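Local coordinates for protein acid phosphatase (Mycobacterium tuberculosis, PDB 2A6P) that dephosphorylates a broad range of phosphate monoesters, including sugar phosphates, and can serve as a fructose-1,6-bisphosphatase in gluconeogenesis, at residues R67-D72 and V150-F155. Residues are numbered along the deposited sequence; the frame is centred on the assembly and turned at random.
Sequences RRRTLD and VSHGHF
In the histidine phosphatase fold, His152, N-cap of helix 153-163 just after strand 147-151, packs in the active site against Thr70, Arg67 and Arg69 at the start of helix 68-76. By similarity His152 is the transition-state stabilizer, and its side chain comes within about 3 Å of those of Glu90, the probable proton donor/acceptor, and His18, inferred to form the phosphohistidine intermediate. Thr70 makes the central contact: its CG2 sits over one face of the imidazole, 3.9 Å from the ring centroid and 27° off the normal, a CH-pi geometry displaced toward CE1 and NE2. The same methyl lies 3.4 Å from Ser151 O. With chi1 at 41°, Thr70 OG1 turns from the ring toward Ser65 O and Arg67 O, either of which can accept its single proton. Arg69 arrives at the rim instead, NE lying near the ring plane 3.7 Å from His152 NE2, with guanidinium and imidazole planes 73° apart; one guanidinium face is therefore turned to the ring edge. Hydrogen bonds from NH1 to Thr33 O and from NH2 to Gly31 O fix the rotation of the group. A sulfate, probably from the crystallisation liquor, makes a long, weak ion pair with Arg69 NE, consistent with a phosphate pocket. Arg67 bends at chi2 and chi3, carrying NE to a salt bridge with Glu34 OE2, while CB and CG stay by the histidine. Strand residue Val150 adds CG1, 3.6 Å from Thr70 O. His152 NE2, buried with no hydrogen-bond partner in the model, has Arg67 CG 3.6 Å away.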
ATOM      1  N   ARG A  67     -21.902 -12.219   2.260  1.00 17.47           N
ATOM      2  CA  ARG A  67     -22.686 -11.152   2.882  1.00 17.26           C
ATOM      3  C   ARG A  67     -23.395 -10.346   1.811  1.00 17.30           C
ATOM      4  O   ARG A  67     -22.896 -10.211   0.693  1.00 15.75           O
ATOM      5  CB  ARG A  67     -21.786 -10.231   3.714  1.00 15.86           C
ATOM      6  CG  ARG A  67     -21.053 -10.919   4.874  1.00 16.07           C
ATOM      7  CD  ARG A  67     -22.014 -11.430   5.955  1.00 16.44           C
ATOM      8  NE  ARG A  67     -22.661 -12.682   5.584  1.00 16.01           N
ATOM      9  CZ  ARG A  67     -22.039 -13.858   5.505  1.00 17.99           C
ATOM     10  NH1 ARG A  67     -20.741 -13.962   5.776  1.00 15.80           N
ATOM     11  NH2 ARG A  67     -22.717 -14.940   5.140  1.00 20.13           N
ATOM     12  N   ARG A  68     -24.561  -9.809   2.156  1.00 18.57           N
ATOM     13  CA  ARG A  68     -25.323  -9.024   1.202  1.00 19.50           C
ATOM     14  C   ARG A  68     -24.623  -7.707   0.845  1.00 19.27           C
ATOM     15  O   ARG A  68     -24.695  -7.251  -0.301  1.00 18.68           O
ATOM     16  CB  ARG A  68     -26.724  -8.729   1.741  1.00 23.43           C
ATOM     17  CG  ARG A  68     -27.640  -8.131   0.669  1.00 32.70           C
ATOM     18  CD  ARG A  68     -27.758  -9.089  -0.534  1.00 38.57           C
ATOM     19  NE  ARG A  68     -27.699  -8.396  -1.822  1.00 43.24           N
ATOM     20  CZ  ARG A  68     -27.748  -9.006  -3.006  1.00 45.46           C
ATOM     21  NH1 ARG A  68     -27.861 -10.329  -3.074  1.00 45.75           N
ATOM     22  NH2 ARG A  68     -27.680  -8.290  -4.125  1.00 46.15           N
ATOM     23  N   ARG A  69     -23.947  -7.092   1.814  1.00 17.07           N
ATOM     24  CA  ARG A  69     -23.257  -5.835   1.536  1.00 17.68           C
ATOM     25  C   ARG A  69     -22.149  -6.001   0.489  1.00 18.45           C
ATOM     26  O   ARG A  69     -21.834  -5.052  -0.231  1.00 20.41           O
ATOM     27  CB  ARG A  69     -22.686  -5.225   2.833  1.00 15.83           C
ATOM     28  CG  ARG A  69     -21.745  -6.127   3.640  1.00 14.54           C
ATOM     29  CD  ARG A  69     -21.373  -5.437   4.950  1.00 14.16           C
ATOM     30  NE  ARG A  69     -20.576  -6.261   5.861  1.00 14.23           N
ATOM     31  CZ  ARG A  69     -21.056  -7.244   6.620  1.00 14.97           C
ATOM     32  NH1 ARG A  69     -22.344  -7.548   6.569  1.00 18.47           N
ATOM     33  NH2 ARG A  69     -20.252  -7.894   7.463  1.00 12.70           N
ATOM     34  N   THR A  70     -21.545  -7.190   0.415  1.00 17.72           N
ATOM     35  CA  THR A  70     -20.496  -7.441  -0.573  1.00 17.56           C
ATOM     36  C   THR A  70     -21.121  -7.857  -1.907  1.00 19.37           C
ATOM     37  O   THR A  70     -20.646  -7.455  -2.972  1.00 19.95           O
ATOM     38  CB  THR A  70     -19.484  -8.541  -0.108  1.00 17.77           C
ATOM     39  OG1 THR A  70     -20.183  -9.612   0.536  1.00 15.21           O
ATOM     40  CG2 THR A  70     -18.439  -7.946   0.849  1.00 15.55           C
ATOM     41  N   LEU A  71     -22.189  -8.651  -1.856  1.00 19.52           N
ATOM     42  CA  LEU A  71     -22.852  -9.060  -3.091  1.00 20.93           C
ATOM     43  C   LEU A  71     -23.405  -7.804  -3.756  1.00 21.96           C
ATOM     44  O   LEU A  71     -23.284  -7.610  -4.968  1.00 20.57           O
ATOM     45  CB  LEU A  71     -23.994 -10.039  -2.791  1.00 20.16           C
ATOM     46  CG  LEU A  71     -23.565 -11.458  -2.394  1.00 19.74           C
ATOM     47  CD1 LEU A  71     -24.773 -12.244  -1.915  1.00 20.40           C
ATOM     48  CD2 LEU A  71     -22.911 -12.154  -3.597  1.00 21.02           C
ATOM     49  N   ASP A  72     -24.005  -6.948  -2.937  1.00 22.93           N
ATOM     50  CA  ASP A  72     -24.584  -5.694  -3.405  1.00 25.27           C
ATOM     51  C   ASP A  72     -23.522  -4.839  -4.077  1.00 24.76           C
ATOM     52  O   ASP A  72     -23.746  -4.288  -5.161  1.00 25.66           O
ATOM     53  CB  ASP A  72     -25.173  -4.913  -2.230  1.00 29.07           C
ATOM     54  CG  ASP A  72     -26.620  -4.544  -2.447  1.00 33.46           C
ATOM     55  OD1 ASP A  72     -26.944  -4.037  -3.544  1.00 37.22           O
ATOM     56  OD2 ASP A  72     -27.427  -4.755  -1.517  1.00 34.81           O
ATOM     57  N   VAL A 150     -13.953  -9.644  -3.780  1.00 17.42           N
ATOM     58  CA  VAL A 150     -14.816  -8.591  -3.238  1.00 15.40           C
ATOM     59  C   VAL A 150     -15.033  -9.119  -1.819  1.00 16.49           C
ATOM     60  O   VAL A 150     -15.735 -10.113  -1.623  1.00 14.99           O
ATOM     61  CB  VAL A 150     -16.137  -8.501  -3.987  1.00 14.75           C
ATOM     62  CG1 VAL A 150     -17.030  -7.407  -3.357  1.00 12.68           C
ATOM     63  CG2 VAL A 150     -15.857  -8.222  -5.462  1.00 13.16           C
ATOM     64  N   SER A 151     -14.414  -8.461  -0.840  1.00 15.12           N
ATOM     65  CA  SER A 151     -14.455  -8.945   0.536  1.00 13.99           C
ATOM     66  C   SER A 151     -14.583  -7.858   1.616  1.00 13.16           C
ATOM     67  O   SER A 151     -15.237  -6.835   1.396  1.00 12.56           O
ATOM     68  CB  SER A 151     -13.194  -9.814   0.748  1.00 12.59           C
ATOM     69  OG  SER A 151     -13.083 -10.362   2.049  1.00 13.64           O
ATOM     70  N   HIS A 152     -13.966  -8.090   2.778  1.00 13.89           N
ATOM     71  CA  HIS A 152     -14.034  -7.148   3.895  1.00 12.28           C
ATOM     72  C   HIS A 152     -12.695  -6.546   4.348  1.00 12.86           C
ATOM     73  O   HIS A 152     -11.626  -6.972   3.909  1.00 11.15           O
ATOM     74  CB  HIS A 152     -14.731  -7.815   5.085  1.00 12.25           C
ATOM     75  CG  HIS A 152     -16.083  -8.363   4.755  1.00 12.23           C
ATOM     76  ND1 HIS A 152     -16.256  -9.547   4.069  1.00 13.12           N
ATOM     77  CD2 HIS A 152     -17.325  -7.878   4.987  1.00 11.05           C
ATOM     78  CE1 HIS A 152     -17.547  -9.770   3.895  1.00  8.59           C
ATOM     79  NE2 HIS A 152     -18.218  -8.771   4.441  1.00 13.53           N
ATOM     80  N   GLY A 153     -12.777  -5.561   5.243  1.00  9.83           N
ATOM     81  CA  GLY A 153     -11.600  -4.860   5.728  1.00 10.88           C
ATOM     82  C   GLY A 153     -10.480  -5.709   6.278  1.00 13.52           C
ATOM     83  O   GLY A 153      -9.375  -5.753   5.709  1.00 11.71           O
ATOM     84  N   HIS A 154     -10.754  -6.392   7.388  1.00 12.15           N
ATOM     85  CA  HIS A 154      -9.737  -7.223   8.009  1.00 13.95           C
ATOM     86  C   HIS A 154      -9.320  -8.411   7.158  1.00 13.99           C
ATOM     87  O   HIS A 154      -8.121  -8.647   6.993  1.00 15.00           O
ATOM     88  CB  HIS A 154     -10.194  -7.658   9.407  1.00 15.39           C
ATOM     89  CG  HIS A 154     -10.241  -6.528  10.396  1.00 18.29           C
ATOM     90  ND1 HIS A 154     -11.008  -6.565  11.542  1.00 19.56           N
ATOM     91  CD2 HIS A 154      -9.612  -5.329  10.406  1.00 18.66           C
ATOM     92  CE1 HIS A 154     -10.850  -5.437  12.211  1.00 17.53           C
ATOM     93  NE2 HIS A 154     -10.008  -4.671  11.543  1.00 18.03           N
ATOM     94  N   PHE A 155     -10.274  -9.140   6.584  1.00 12.30           N
ATOM     95  CA  PHE A 155      -9.881 -10.284   5.767  1.00 13.89           C
ATOM     96  C   PHE A 155      -9.058  -9.879   4.541  1.00 13.11           C
ATOM     97  O   PHE A 155      -8.079 -10.535   4.214  1.00 14.10           O
ATOM     98  CB  PHE A 155     -11.080 -11.122   5.317  1.00 12.83           C
ATOM     99  CG  PHE A 155     -10.673 -12.426   4.665  1.00 13.60           C
ATOM    100  CD1 PHE A 155     -10.035 -13.416   5.410  1.00 13.20           C
ATOM    101  CD2 PHE A 155     -10.832 -12.625   3.289  1.00 13.50           C
ATOM    102  CE1 PHE A 155      -9.555 -14.589   4.789  1.00 15.51           C
ATOM    103  CE2 PHE A 155     -10.353 -13.796   2.663  1.00 13.18           C
ATOM    104  CZ  PHE A 155      -9.716 -14.772   3.412  1.00 11.76           C
TER